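Local coordinates for major capsid protein (Faustovirus, PDB 5J7O) that probably forms the outer protein shell of this large double-stranded DNA virus, as a trimer of double jelly-roll subunits, at residues 100-105 against 395-400; 414-419 against 617-622; 418-423 against 440-445; 555-560 against 575-580. One frame throughout, in Å; residues are numbered along the deposited sequence.

All four contacts belong to a double jelly-roll subunit. Interactions 1 and 2 are antiparallel strand pairs in different sheets. Interaction 1 is fully buried and has a beta bulge. Interactions 2, 3 and 4 are partly buried, each with one exposed residue, and interaction 2 lies near the neighbouring subunits. Interaction 3 shares Ile418 and Arg419 with interaction 2, but it uses a salt bridge and a tryptophan instead of backbone pairing. Interaction 4 is a small loop-to-loop contact with no hydrogen bond across it. Interactions 2, 3 and 4 touch one another: Arg419 and Leu417 both reach Tyr578. Interaction 1 stands apart, with its nearest atoms about 8 Å from those of interaction 2.

Interaction 1: residues 100-105 against 395-400; sequences FSDMVV and YINNIF
Asp102 OD2 is held by two tyrosine hydroxyls, Tyr73 OH and Tyr548 OH of the second subunit, while OD1 of the same carboxylate takes a bond from Asn397 ND2 at 3.0 Å. The segments are neighbouring antiparallel strands in a sheet of the double jelly-roll. Strand 99-109 has strand 389-401 on one flank and pairs with 293-298 too. The register shifts by one between Phe100 and Met103, which makes a beta bulge. Asn397 serves both arms of it: its O accepts Ser101 N, and its N gives a nearly straight bond to Asp102 O, 3.1 Å long. With CG of Asn397 anti to the backbone N (chi1 -169°), its amide reaches the carboxylate. OD1 is met on the syn side, and it lies close to the amide plane. The two flat groups are turned 67° from each other. Beyond the bulge, Val104 and Tyr395 form a hydrogen-bonded pair, with Tyr395 N to Val104 O at 2.7 Å. Ile396, Met103 and Phe100 share one face of the sheet. Met103 and Ile396 run side by side, and Ile396 CG2 touches Phe100 CB at 3.7 Å and Met103 CE at 4.0 Å. The polar grip on Asp102 thus joins the bulge to the neighbouring subunit. On the face of Val104 and Tyr395, Val104 CG1 packs on Tyr395 CB at 3.6 Å.

Interaction 2: residues 414-419 against 617-622; sequences GFTLIR and NFLLIS
Backbone bonds join Thr416 to Leu619 and Ile418 to Asn617, the two hydrogen-bonded pairs of an antiparallel strand pair in the double jelly-roll. Strand 415-428 is an outermost strand of its four-stranded sheet within the chain, and 607-620 lies beside it. Thr416 N to Leu619 O is a sound bond of 3.0 Å. The return bond, from Leu619 N to Thr416 O, is weak. Ile418 and Asn617 exchange two bonds, N to O in each direction. Gly414, the first residue to leave the preceding helix, has a positive phi; its O receives another weak bond, from Ile621 N.

Apolar contacts fall on two faces. Phe415, Leu417, Phe618 and Leu620 share one. Leu417 CD1 comes to the edge of the Phe618 ring, near its plane, 3.4 Å from Phe618 CD1. It also lies in plane at the edge of the Phe415 ring, so one methyl meets both rings. Phe415 CB touches Leu620 CD2 at 4.0 Å. Tyr63 of the third subunit packs on Phe415 and Leu417, which places this face at a subunit boundary. On the face of Thr416, Ile418, Asn617 and Leu619, Thr416 and Leu619 lie side by side. With Thr416 OG1 anti to the backbone N (chi1 170°), its CG2 is left to meet Leu619 CB at 3.6 Å. Ile418 CG1 packs along Asn617 CB at 3.8 Å.

Interaction 3: residues 418-423 against 440-445; sequences IRVYRE and LKWPVE
Strand 418-423 and segment 440-445, a loop that runs into strand 444-453, do not pair by backbone, and the nearest CA atoms, those of Arg422 and Leu440, stand 6.6 Å apart. Strand 607-620 makes backbone bonds to both: Val420 bonds with Cys615 and Pro443 with Ile616. The contact is therefore made by side chains that meet across strand 607-620, in a sheet of the double jelly-roll.

Arg419 grips Glu445 side-on with two nitrogens. Its NE bonds OE1 at 2.9 Å, and its NH2 bonds OE2 at 2.6 Å. Both oxygens lie near the guanidinium plane, yet both nitrogens come from above the carboxylate plane, since the two planes are 44° apart. The arginine chain bends at chi2 (77°), which turns its end toward Glu445. Arg419 NH1 has a further partner in Tyr578 O. At the middle of the contact Val420 CG2 meets the edge of the Trp442 indole, 3.7 Å from CZ3 and near the ring plane. At the far end Arg422 and Lys441 cross at about a right angle. Lys441 CD lies over one face of the Arg422 guanidinium. The two cationic ends come close, with Arg422 NH1 3.5 Å from Lys441 NZ, but NZ also bonds Ser438 O. The contact is thus chemically uneven. The buried Glu445 carboxylate, paired with Arg419, probably anchors one end, whereas the like charges at the solvent-facing Lys441 end probably add little attraction.

Interaction 4: residues 555-560 against 575-580; sequences SFNLVT and PGTYQP
Leu558 and Pro575 make the enclosed part of this contact, where Leu558 CD2 meets Pro575 CG at 4.2 Å. Both side chains are buried and also pack on Phe568 of strand 567-570. Next to them Asn557 faces the backbone of the other loop. Its CB lies 4.0 Å from Pro575 O and 4.2 Å from Gly576 CA. Asn557 CB occupies the side of Gly576 where a side chain would project, and there is none. The backbone angles of Gly576 (phi 114°) also put it in a region that glycine adopts readily.

The outer part is looser. With CG of Asn557 anti to the carbonyl carbon (chi1 -76°), its amide lies beside the exposed Gly576. Asn557 ND2 is 3.6 Å from Gly576 O, not a hydrogen bond; van der Waals contact carries the join. Thr577 touches only lightly, its CG2 being 4.4 Å from Asn557 ND2. Its hydroxyl is engaged with Tyr574 O instead.

The loops flank strand 567-570, the first leading into it and the second following it. Phe556 stacks edge-to-face with Phe556 of both other subunits, which is consistent with loop 555-560 lying near the threefold axis of the trimer, the building unit typical of double jelly-roll capsids.

Interaction 1: residues 100-105 against 395-400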
loop_
_atom_site.group_PDB
_atom_site.type_symbol
_atom_site.label_atom_id
_atom_site.label_comp_id
_atom_site.label_asym_id
_atom_site.label_seq_id
_atom_site.Cartn_x
_atom_site.Cartn_y
_atom_site.Cartn_z
ATOM N N PHE B 100 -17.700 -2.690 31.695
ATOM C CA PHE B 100 -17.640 -3.355 30.402
ATOM C C PHE B 100 -17.193 -2.359 29.343
ATOM O O PHE B 100 -17.489 -1.164 29.423
ATOM C CB PHE B 100 -18.980 -4.019 30.009
ATOM C CG PHE B 100 -20.180 -3.116 30.107
ATOM C CD1 PHE B 100 -20.892 -3.016 31.292
ATOM C CD2 PHE B 100 -20.623 -2.407 29.003
ATOM C CE1 PHE B 100 -22.007 -2.203 31.381
ATOM C CE2 PHE B 100 -21.738 -1.591 29.085
ATOM C CZ PHE B 100 -22.430 -1.490 30.276
ATOM N N SER B 101 -16.457 -2.867 28.352
ATOM C CA SER B 101 -15.765 -2.007 27.401
ATOM C C SER B 101 -16.080 -2.382 25.958
ATOM O O SER B 101 -17.244 -2.367 25.546
ATOM C CB SER B 101 -14.256 -2.065 27.648
ATOM O OG SER B 101 -13.578 -1.039 26.944
ATOM N N ASP B 102 -15.048 -2.722 25.186
ATOM C CA ASP B 102 -15.215 -2.941 23.756
ATOM C C ASP B 102 -16.067 -4.177 23.482
ATOM O O ASP B 102 -16.054 -5.154 24.235
ATOM C CB ASP B 102 -13.852 -3.080 23.075
ATOM C CG ASP B 102 -12.986 -4.151 23.708
ATOM O OD1 ASP B 102 -12.477 -3.918 24.825
ATOM O OD2 ASP B 102 -12.803 -5.219 23.085
ATOM N N MET B 103 -16.818 -4.119 22.383
ATOM C CA MET B 103 -17.743 -5.176 22.005
ATOM C C MET B 103 -17.534 -5.556 20.547
ATOM O O MET B 103 -17.266 -4.695 19.703
ATOM C CB MET B 103 -19.200 -4.748 22.227
ATOM C CG MET B 103 -19.538 -4.436 23.675
ATOM S SD MET B 103 -21.276 -4.018 23.913
ATOM C CE MET B 103 -21.321 -3.787 25.688
ATOM N N VAL B 104 -17.662 -6.847 20.261
ATOM C CA VAL B 104 -17.531 -7.367 18.906
ATOM C C VAL B 104 -18.476 -8.553 18.765
ATOM O O VAL B 104 -18.643 -9.345 19.697
ATOM C CB VAL B 104 -16.065 -7.742 18.587
ATOM C CG1 VAL B 104 -15.576 -8.872 19.482
ATOM C CG2 VAL B 104 -15.903 -8.097 17.122
ATOM N N VAL B 105 -19.116 -8.661 17.604
ATOM C CA VAL B 105 -20.171 -9.640 17.371
ATOM C C VAL B 105 -19.684 -10.646 16.337
ATOM O O VAL B 105 -19.352 -10.275 15.205
ATOM C CB VAL B 105 -21.474 -8.971 16.911
ATOM C CG1 VAL B 105 -22.514 -10.022 16.571
ATOM C CG2 VAL B 105 -21.997 -8.033 17.984
ATOM N N TYR B 395 -19.458 -10.532 21.987
ATOM C CA TYR B 395 -18.283 -10.608 22.844
ATOM C C TYR B 395 -18.116 -9.280 23.571
ATOM O O TYR B 395 -18.088 -8.221 22.936
ATOM C CB TYR B 395 -17.028 -10.928 22.030
ATOM C CG TYR B 395 -16.954 -12.347 21.509
ATOM C CD1 TYR B 395 -17.952 -12.865 20.694
ATOM C CD2 TYR B 395 -15.874 -13.163 21.818
ATOM C CE1 TYR B 395 -17.885 -14.159 20.215
ATOM C CE2 TYR B 395 -15.796 -14.457 21.341
ATOM C CZ TYR B 395 -16.805 -14.950 20.540
ATOM O OH TYR B 395 -16.734 -16.239 20.063
ATOM N N ILE B 396 -18.012 -9.337 24.896
ATOM C CA ILE B 396 -17.931 -8.146 25.733
ATOM C C ILE B 396 -16.685 -8.243 26.599
ATOM O O ILE B 396 -16.499 -9.232 27.318
ATOM C CB ILE B 396 -19.182 -7.981 26.617
ATOM C CG1 ILE B 396 -20.454 -8.071 25.772
ATOM C CG2 ILE B 396 -19.130 -6.659 27.368
ATOM C CD1 ILE B 396 -21.715 -8.196 26.594
ATOM N N ASN B 397 -15.839 -7.219 26.535
ATOM C CA ASN B 397 -14.693 -7.129 27.427
ATOM C C ASN B 397 -15.155 -6.638 28.791
ATOM O O ASN B 397 -15.873 -5.638 28.890
ATOM C CB ASN B 397 -13.635 -6.188 26.850
ATOM C CG ASN B 397 -12.317 -6.264 27.595
ATOM O OD1 ASN B 397 -12.104 -7.159 28.411
ATOM N ND2 ASN B 397 -11.421 -5.327 27.311
ATOM N N ASN B 398 -14.753 -7.345 29.844
ATOM C CA ASN B 398 -15.156 -7.029 31.207
ATOM C C ASN B 398 -13.931 -6.662 32.029
ATOM O O ASN B 398 -12.973 -7.437 32.103
ATOM C CB ASN B 398 -15.895 -8.206 31.847
ATOM C CG ASN B 398 -17.316 -8.337 31.346
ATOM O OD1 ASN B 398 -18.254 -7.844 31.973
ATOM N ND2 ASN B 398 -17.485 -8.992 30.204
ATOM N N ILE B 399 -13.972 -5.487 32.653
ATOM C CA ILE B 399 -12.850 -4.950 33.413
ATOM C C ILE B 399 -13.127 -5.130 34.900
ATOM O O ILE B 399 -14.224 -4.818 35.378
ATOM C CB ILE B 399 -12.609 -3.470 33.070
ATOM C CG1 ILE B 399 -12.188 -3.329 31.605
ATOM C CG2 ILE B 399 -11.566 -2.863 33.995
ATOM C CD1 ILE B 399 -11.862 -1.910 31.196
ATOM N N PHE B 400 -12.133 -5.633 35.626
ATOM C CA PHE B 400 -12.221 -5.846 37.063
ATOM C C PHE B 400 -11.217 -4.946 37.768
ATOM O O PHE B 400 -10.074 -4.812 37.321
ATOM C CB PHE B 400 -11.955 -7.313 37.422
ATOM C CG PHE B 400 -12.894 -8.282 36.761
ATOM C CD1 PHE B 400 -12.675 -8.702 35.458
ATOM C CD2 PHE B 400 -13.993 -8.778 37.443
ATOM C CE1 PHE B 400 -13.537 -9.592 34.847
ATOM C CE2 PHE B 400 -14.857 -9.671 36.837
ATOM C CZ PHE B 400 -14.630 -10.078 35.538
#

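Interaction 2: residues 414-419 against 617-622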
loop_
_atom_site.group_PDB
_atom_site.type_symbol
_atom_site.label_atom_id
_atom_site.label_comp_id
_atom_site.label_asym_id
_atom_site.label_seq_id
_atom_site.Cartn_x
_atom_site.Cartn_y
_atom_site.Cartn_z
ATOM N N GLY B 414 -18.453 11.382 39.261
ATOM C CA GLY B 414 -19.561 12.238 38.892
ATOM C C GLY B 414 -20.211 11.860 37.578
ATOM O O GLY B 414 -21.326 11.328 37.560
ATOM N N PHE B 415 -19.525 12.124 36.468
ATOM C CA PHE B 415 -20.094 11.894 35.150
ATOM C C PHE B 415 -18.982 11.528 34.178
ATOM O O PHE B 415 -17.793 11.641 34.485
ATOM C CB PHE B 415 -20.865 13.123 34.653
ATOM C CG PHE B 415 -19.996 14.329 34.410
ATOM C CD1 PHE B 415 -19.557 15.109 35.469
ATOM C CD2 PHE B 415 -19.628 14.688 33.123
ATOM C CE1 PHE B 415 -18.759 16.217 35.248
ATOM C CE2 PHE B 415 -18.832 15.798 32.897
ATOM C CZ PHE B 415 -18.398 16.563 33.962
ATOM N N THR B 416 -19.389 11.084 32.991
ATOM C CA THR B 416 -18.470 10.778 31.906
ATOM C C THR B 416 -18.987 11.390 30.613
ATOM O O THR B 416 -20.192 11.371 30.344
ATOM C CB THR B 416 -18.284 9.262 31.719
ATOM O OG1 THR B 416 -17.555 9.018 30.508
ATOM C CG2 THR B 416 -19.625 8.550 31.650
ATOM N N LEU B 417 -18.071 11.939 29.824
ATOM C CA LEU B 417 -18.422 12.403 28.490
ATOM C C LEU B 417 -18.607 11.213 27.561
ATOM O O LEU B 417 -17.890 10.214 27.654
ATOM C CB LEU B 417 -17.342 13.331 27.940
ATOM C CG LEU B 417 -17.644 14.826 28.002
ATOM C CD1 LEU B 417 -18.154 15.195 29.376
ATOM C CD2 LEU B 417 -16.401 15.625 27.663
ATOM N N ILE B 418 -19.591 11.317 26.670
ATOM C CA ILE B 418 -19.844 10.293 25.669
ATOM C C ILE B 418 -19.994 10.971 24.315
ATOM O O ILE B 418 -20.306 12.160 24.218
ATOM C CB ILE B 418 -21.096 9.442 25.989
ATOM C CG1 ILE B 418 -22.374 10.196 25.621
ATOM C CG2 ILE B 418 -21.128 9.056 27.461
ATOM C CD1 ILE B 418 -23.636 9.381 25.820
ATOM N N ARG B 419 -19.748 10.197 23.262
ATOM C CA ARG B 419 -19.965 10.635 21.890
ATOM C C ARG B 419 -21.032 9.754 21.261
ATOM O O ARG B 419 -20.962 8.523 21.355
ATOM C CB ARG B 419 -18.674 10.580 21.070
ATOM C CG ARG B 419 -17.926 11.904 20.976
ATOM C CD ARG B 419 -17.154 12.217 22.248
ATOM N NE ARG B 419 -16.210 13.314 22.048
ATOM C CZ ARG B 419 -15.237 13.630 22.897
ATOM N NH1 ARG B 419 -15.074 12.930 24.011
ATOM N NH2 ARG B 419 -14.424 14.644 22.630
ATOM N N ASN B 617 -22.420 14.267 24.574
ATOM C CA ASN B 617 -23.412 14.210 25.637
ATOM C C ASN B 617 -22.706 13.745 26.905
ATOM O O ASN B 617 -21.474 13.691 26.970
ATOM C CB ASN B 617 -24.592 13.310 25.246
ATOM C CG ASN B 617 -25.859 13.651 26.010
ATOM O OD1 ASN B 617 -25.808 14.045 27.176
ATOM N ND2 ASN B 617 -27.002 13.509 25.354
ATOM N N PHE B 618 -23.493 13.405 27.923
ATOM C CA PHE B 618 -22.961 13.093 29.239
ATOM C C PHE B 618 -23.714 11.900 29.809
ATOM O O PHE B 618 -24.786 11.528 29.326
ATOM C CB PHE B 618 -23.064 14.306 30.175
ATOM C CG PHE B 618 -22.705 15.608 29.510
ATOM C CD1 PHE B 618 -21.401 16.071 29.523
ATOM C CD2 PHE B 618 -23.669 16.361 28.859
ATOM C CE1 PHE B 618 -21.064 17.260 28.906
ATOM C CE2 PHE B 618 -23.337 17.549 28.236
ATOM C CZ PHE B 618 -22.033 18.001 28.262
ATOM N N LEU B 619 -23.136 11.298 30.846
ATOM C CA LEU B 619 -23.711 10.113 31.473
ATOM C C LEU B 619 -23.440 10.176 32.967
ATOM O O LEU B 619 -22.280 10.233 33.386
ATOM C CB LEU B 619 -23.123 8.832 30.872
ATOM C CG LEU B 619 -23.945 7.550 31.002
ATOM C CD1 LEU B 619 -25.198 7.634 30.144
ATOM C CD2 LEU B 619 -23.111 6.336 30.624
ATOM N N LEU B 620 -24.503 10.170 33.768
ATOM C CA LEU B 620 -24.343 10.218 35.210
ATOM C C LEU B 620 -23.979 8.842 35.760
ATOM O O LEU B 620 -24.153 7.809 35.106
ATOM C CB LEU B 620 -25.616 10.732 35.887
ATOM C CG LEU B 620 -25.972 12.208 35.685
ATOM C CD1 LEU B 620 -26.984 12.656 36.729
ATOM C CD2 LEU B 620 -24.729 13.083 35.726
ATOM N N ILE B 621 -23.470 8.843 36.991
ATOM C CA ILE B 621 -22.965 7.636 37.635
ATOM C C ILE B 621 -23.942 7.214 38.727
ATOM O O ILE B 621 -24.926 7.913 38.994
ATOM C CB ILE B 621 -21.548 7.877 38.193
ATOM C CG1 ILE B 621 -20.695 6.612 38.083
ATOM C CG2 ILE B 621 -21.601 8.415 39.625
ATOM C CD1 ILE B 621 -20.226 6.325 36.671
ATOM N N SER B 622 -23.694 6.067 39.352
ATOM C CA SER B 622 -24.532 5.612 40.459
ATOM C C SER B 622 -23.687 5.227 41.670
ATOM O O SER B 622 -24.190 5.149 42.791
ATOM C CB SER B 622 -25.400 4.428 40.031
ATOM O OG SER B 622 -24.641 3.234 39.976
#

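Interaction 3: residues 418-423 against 440-445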
loop_
_atom_site.group_PDB
_atom_site.type_symbol
_atom_site.label_atom_id
_atom_site.label_comp_id
_atom_site.label_asym_id
_atom_site.label_seq_id
_atom_site.Cartn_x
_atom_site.Cartn_y
_atom_site.Cartn_z
ATOM N N ILE B 418 -19.591 11.317 26.670
ATOM C CA ILE B 418 -19.844 10.293 25.669
ATOM C C ILE B 418 -19.994 10.971 24.315
ATOM O O ILE B 418 -20.306 12.160 24.218
ATOM C CB ILE B 418 -21.096 9.442 25.989
ATOM C CG1 ILE B 418 -22.374 10.196 25.621
ATOM C CG2 ILE B 418 -21.128 9.056 27.461
ATOM C CD1 ILE B 418 -23.636 9.381 25.820
ATOM N N ARG B 419 -19.748 10.197 23.262
ATOM C CA ARG B 419 -19.965 10.635 21.890
ATOM C C ARG B 419 -21.032 9.754 21.261
ATOM O O ARG B 419 -20.962 8.523 21.355
ATOM C CB ARG B 419 -18.674 10.580 21.070
ATOM C CG ARG B 419 -17.926 11.904 20.976
ATOM C CD ARG B 419 -17.154 12.217 22.248
ATOM N NE ARG B 419 -16.210 13.314 22.048
ATOM C CZ ARG B 419 -15.237 13.630 22.897
ATOM N NH1 ARG B 419 -15.074 12.930 24.011
ATOM N NH2 ARG B 419 -14.424 14.644 22.630
ATOM N N VAL B 420 -22.014 10.382 20.622
ATOM C CA VAL B 420 -23.163 9.678 20.072
ATOM C C VAL B 420 -23.324 10.040 18.603
ATOM O O VAL B 420 -23.008 11.155 18.177
ATOM C CB VAL B 420 -24.454 9.999 20.855
ATOM C CG1 VAL B 420 -24.470 9.250 22.176
ATOM C CG2 VAL B 420 -24.568 11.497 21.091
ATOM N N TYR B 421 -23.822 9.082 17.826
ATOM C CA TYR B 421 -24.092 9.310 16.416
ATOM C C TYR B 421 -25.430 10.017 16.243
ATOM O O TYR B 421 -26.387 9.756 16.974
ATOM C CB TYR B 421 -24.099 7.990 15.647
ATOM C CG TYR B 421 -22.786 7.242 15.687
ATOM C CD1 TYR B 421 -21.776 7.525 14.777
ATOM C CD2 TYR B 421 -22.560 6.249 16.629
ATOM C CE1 TYR B 421 -20.574 6.842 14.809
ATOM C CE2 TYR B 421 -21.364 5.561 16.668
ATOM C CZ TYR B 421 -20.373 5.861 15.757
ATOM O OH TYR B 421 -19.180 5.178 15.792
ATOM N N ARG B 422 -25.489 10.919 15.265
ATOM C CA ARG B 422 -26.713 11.644 14.940
ATOM C C ARG B 422 -26.777 11.788 13.425
ATOM O O ARG B 422 -26.050 12.599 12.844
ATOM C CB ARG B 422 -26.757 13.001 15.638
ATOM C CG ARG B 422 -27.510 12.971 16.955
ATOM C CD ARG B 422 -28.982 12.691 16.705
ATOM N NE ARG B 422 -29.755 12.506 17.930
ATOM C CZ ARG B 422 -31.077 12.622 17.994
ATOM N NH1 ARG B 422 -31.769 12.940 16.908
ATOM N NH2 ARG B 422 -31.710 12.433 19.145
ATOM N N GLU B 423 -27.655 11.009 12.798
ATOM C CA GLU B 423 -27.672 10.820 11.356
ATOM C C GLU B 423 -28.949 11.384 10.747
ATOM O O GLU B 423 -30.026 11.305 11.347
ATOM C CB GLU B 423 -27.538 9.329 11.018
ATOM C CG GLU B 423 -28.095 8.913 9.664
ATOM C CD GLU B 423 -27.988 7.418 9.428
ATOM O OE1 GLU B 423 -27.027 6.803 9.937
ATOM O OE2 GLU B 423 -28.868 6.858 8.740
ATOM N N LEU B 440 -29.660 17.324 14.698
ATOM C CA LEU B 440 -28.660 17.900 15.588
ATOM C C LEU B 440 -29.334 18.590 16.769
ATOM O O LEU B 440 -30.099 19.543 16.587
ATOM C CB LEU B 440 -27.778 18.879 14.817
ATOM C CG LEU B 440 -27.078 18.242 13.615
ATOM C CD1 LEU B 440 -26.072 19.194 12.987
ATOM C CD2 LEU B 440 -26.410 16.950 14.039
ATOM N N LYS B 441 -29.044 18.105 17.979
ATOM C CA LYS B 441 -29.562 18.692 19.206
ATOM C C LYS B 441 -28.486 19.092 20.204
ATOM O O LYS B 441 -28.778 19.883 21.109
ATOM C CB LYS B 441 -30.523 17.720 19.913
ATOM C CG LYS B 441 -31.949 17.724 19.387
ATOM C CD LYS B 441 -32.097 16.865 18.144
ATOM C CE LYS B 441 -33.559 16.715 17.757
ATOM N NZ LYS B 441 -33.735 15.793 16.603
ATOM N N TRP B 442 -27.271 18.584 20.070
ATOM C CA TRP B 442 -26.216 18.701 21.067
ATOM C C TRP B 442 -24.961 19.245 20.412
ATOM O O TRP B 442 -24.896 19.373 19.185
ATOM C CB TRP B 442 -25.964 17.322 21.701
ATOM C CG TRP B 442 -27.186 16.773 22.370
ATOM C CD1 TRP B 442 -28.152 17.486 23.020
ATOM C CD2 TRP B 442 -27.590 15.401 22.432
ATOM N NE1 TRP B 442 -29.125 16.642 23.491
ATOM C CE2 TRP B 442 -28.806 15.356 23.144
ATOM C CE3 TRP B 442 -27.042 14.204 21.959
ATOM C CZ2 TRP B 442 -29.481 14.164 23.395
ATOM C CZ3 TRP B 442 -27.714 13.022 22.210
ATOM C CH2 TRP B 442 -28.921 13.010 22.920
ATOM N N PRO B 443 -23.945 19.611 21.202
ATOM C CA PRO B 443 -22.699 20.108 20.601
ATOM C C PRO B 443 -22.112 19.097 19.629
ATOM O O PRO B 443 -22.041 17.902 19.918
ATOM C CB PRO B 443 -21.784 20.325 21.809
ATOM C CG PRO B 443 -22.708 20.586 22.921
ATOM C CD PRO B 443 -23.904 19.719 22.672
ATOM N N VAL B 444 -21.692 19.588 18.466
ATOM C CA VAL B 444 -21.202 18.748 17.381
ATOM C C VAL B 444 -19.698 18.939 17.253
ATOM O O VAL B 444 -19.216 20.071 17.126
ATOM C CB VAL B 444 -21.909 19.072 16.055
ATOM C CG1 VAL B 444 -21.349 18.211 14.935
ATOM C CG2 VAL B 444 -23.411 18.871 16.193
ATOM N N GLU B 445 -18.959 17.829 17.285
ATOM C CA GLU B 445 -17.522 17.871 17.033
ATOM C C GLU B 445 -17.228 17.945 15.540
ATOM O O GLU B 445 -16.456 18.799 15.091
ATOM C CB GLU B 445 -16.842 16.645 17.643
ATOM C CG GLU B 445 -16.706 16.671 19.151
ATOM C CD GLU B 445 -15.889 15.503 19.670
ATOM O OE1 GLU B 445 -16.240 14.346 19.358
ATOM O OE2 GLU B 445 -14.887 15.743 20.374
#

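Interaction 4: residues 555-560 against 575-580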
loop_
_atom_site.group_PDB
_atom_site.type_symbol
_atom_site.label_atom_id
_atom_site.label_comp_id
_atom_site.label_asym_id
_atom_site.label_seq_id
_atom_site.Cartn_x
_atom_site.Cartn_y
_atom_site.Cartn_z
ATOM N N SER B 555 -4.295 13.603 12.960
ATOM C CA SER B 555 -3.082 12.765 13.011
ATOM C C SER B 555 -3.476 11.342 12.599
ATOM O O SER B 555 -4.277 11.170 11.667
ATOM C CB SER B 555 -2.432 12.884 14.378
ATOM O OG SER B 555 -1.435 11.894 14.557
ATOM N N PHE B 556 -2.954 10.312 13.269
ATOM C CA PHE B 556 -3.243 8.930 12.899
ATOM C C PHE B 556 -4.684 8.524 13.185
ATOM O O PHE B 556 -5.084 7.421 12.796
ATOM C CB PHE B 556 -2.285 7.978 13.624
ATOM C CG PHE B 556 -2.282 8.137 15.120
ATOM C CD1 PHE B 556 -3.229 7.492 15.900
ATOM C CD2 PHE B 556 -1.326 8.919 15.747
ATOM C CE1 PHE B 556 -3.230 7.634 17.273
ATOM C CE2 PHE B 556 -1.321 9.063 17.121
ATOM C CZ PHE B 556 -2.274 8.419 17.884
ATOM N N ASN B 557 -5.466 9.374 13.853
ATOM C CA ASN B 557 -6.855 9.045 14.147
ATOM C C ASN B 557 -7.794 9.379 12.999
ATOM O O ASN B 557 -8.927 8.884 12.980
ATOM C CB ASN B 557 -7.317 9.776 15.407
ATOM C CG ASN B 557 -6.782 9.145 16.677
ATOM O OD1 ASN B 557 -6.608 7.928 16.755
ATOM N ND2 ASN B 557 -6.524 9.971 17.684
ATOM N N LEU B 558 -7.358 10.200 12.049
ATOM C CA LEU B 558 -8.178 10.592 10.909
ATOM C C LEU B 558 -7.440 10.206 9.635
ATOM O O LEU B 558 -6.392 10.779 9.317
ATOM C CB LEU B 558 -8.484 12.089 10.941
ATOM C CG LEU B 558 -9.459 12.595 9.879
ATOM C CD1 LEU B 558 -10.673 11.681 9.789
ATOM C CD2 LEU B 558 -9.884 14.022 10.186
ATOM N N VAL B 559 -7.983 9.236 8.917
ATOM C CA VAL B 559 -7.404 8.768 7.666
ATOM C C VAL B 559 -7.954 9.603 6.524
ATOM O O VAL B 559 -9.143 9.946 6.498
ATOM C CB VAL B 559 -7.699 7.273 7.451
ATOM C CG1 VAL B 559 -7.159 6.802 6.105
ATOM C CG2 VAL B 559 -7.102 6.464 8.574
ATOM N N THR B 560 -7.087 9.945 5.585
ATOM C CA THR B 560 -7.550 10.554 4.352
ATOM C C THR B 560 -8.421 9.557 3.592
ATOM O O THR B 560 -7.997 8.414 3.369
ATOM C CB THR B 560 -6.373 10.982 3.486
ATOM O OG1 THR B 560 -5.555 9.844 3.179
ATOM C CG2 THR B 560 -5.567 12.002 4.231
ATOM N N PRO B 575 -10.021 15.931 16.323
ATOM C CA PRO B 575 -11.007 14.852 16.153
ATOM C C PRO B 575 -10.361 13.495 16.380
ATOM O O PRO B 575 -9.360 13.148 15.747
ATOM C CB PRO B 575 -11.478 15.031 14.704
ATOM C CG PRO B 575 -10.365 15.757 14.031
ATOM C CD PRO B 575 -9.789 16.669 15.069
ATOM N N GLY B 576 -10.934 12.730 17.304
ATOM C CA GLY B 576 -10.408 11.428 17.683
ATOM C C GLY B 576 -9.879 11.340 19.098
ATOM O O GLY B 576 -9.568 10.227 19.557
ATOM N N THR B 577 -9.752 12.451 19.817
ATOM C CA THR B 577 -9.278 12.454 21.191
ATOM C C THR B 577 -10.447 12.644 22.150
ATOM O O THR B 577 -11.463 13.251 21.807
ATOM C CB THR B 577 -8.241 13.558 21.408
ATOM O OG1 THR B 577 -8.809 14.822 21.047
ATOM C CG2 THR B 577 -7.008 13.300 20.554
ATOM N N TYR B 578 -10.294 12.110 23.367
ATOM C CA TYR B 578 -11.370 12.211 24.347
ATOM C C TYR B 578 -11.474 13.621 24.915
ATOM O O TYR B 578 -12.583 14.122 25.143
ATOM C CB TYR B 578 -11.164 11.202 25.474
ATOM C CG TYR B 578 -12.154 11.376 26.601
ATOM C CD1 TYR B 578 -13.494 11.059 26.423
ATOM C CD2 TYR B 578 -11.755 11.869 27.836
ATOM C CE1 TYR B 578 -14.409 11.222 27.444
ATOM C CE2 TYR B 578 -12.663 12.034 28.866
ATOM C CZ TYR B 578 -13.988 11.708 28.664
ATOM O OH TYR B 578 -14.895 11.870 29.685
ATOM N N GLN B 579 -10.341 14.267 25.161
ATOM C CA GLN B 579 -10.340 15.636 25.655
ATOM C C GLN B 579 -11.056 16.542 24.662
ATOM O O GLN B 579 -10.685 16.567 23.480
ATOM C CB GLN B 579 -8.911 16.126 25.879
ATOM C CG GLN B 579 -8.787 17.637 26.028
ATOM C CD GLN B 579 -9.536 18.173 27.233
ATOM O OE1 GLN B 579 -9.649 17.501 28.258
ATOM N NE2 GLN B 579 -10.059 19.388 27.113
ATOM N N PRO B 580 -12.089 17.275 25.081
ATOM C CA PRO B 580 -12.778 18.174 24.149
ATOM C C PRO B 580 -11.833 19.231 23.601
ATOM O O PRO B 580 -10.895 19.667 24.271
ATOM C CB PRO B 580 -13.881 18.802 25.008
ATOM C CG PRO B 580 -14.067 17.860 26.147
ATOM C CD PRO B 580 -12.719 17.264 26.411
#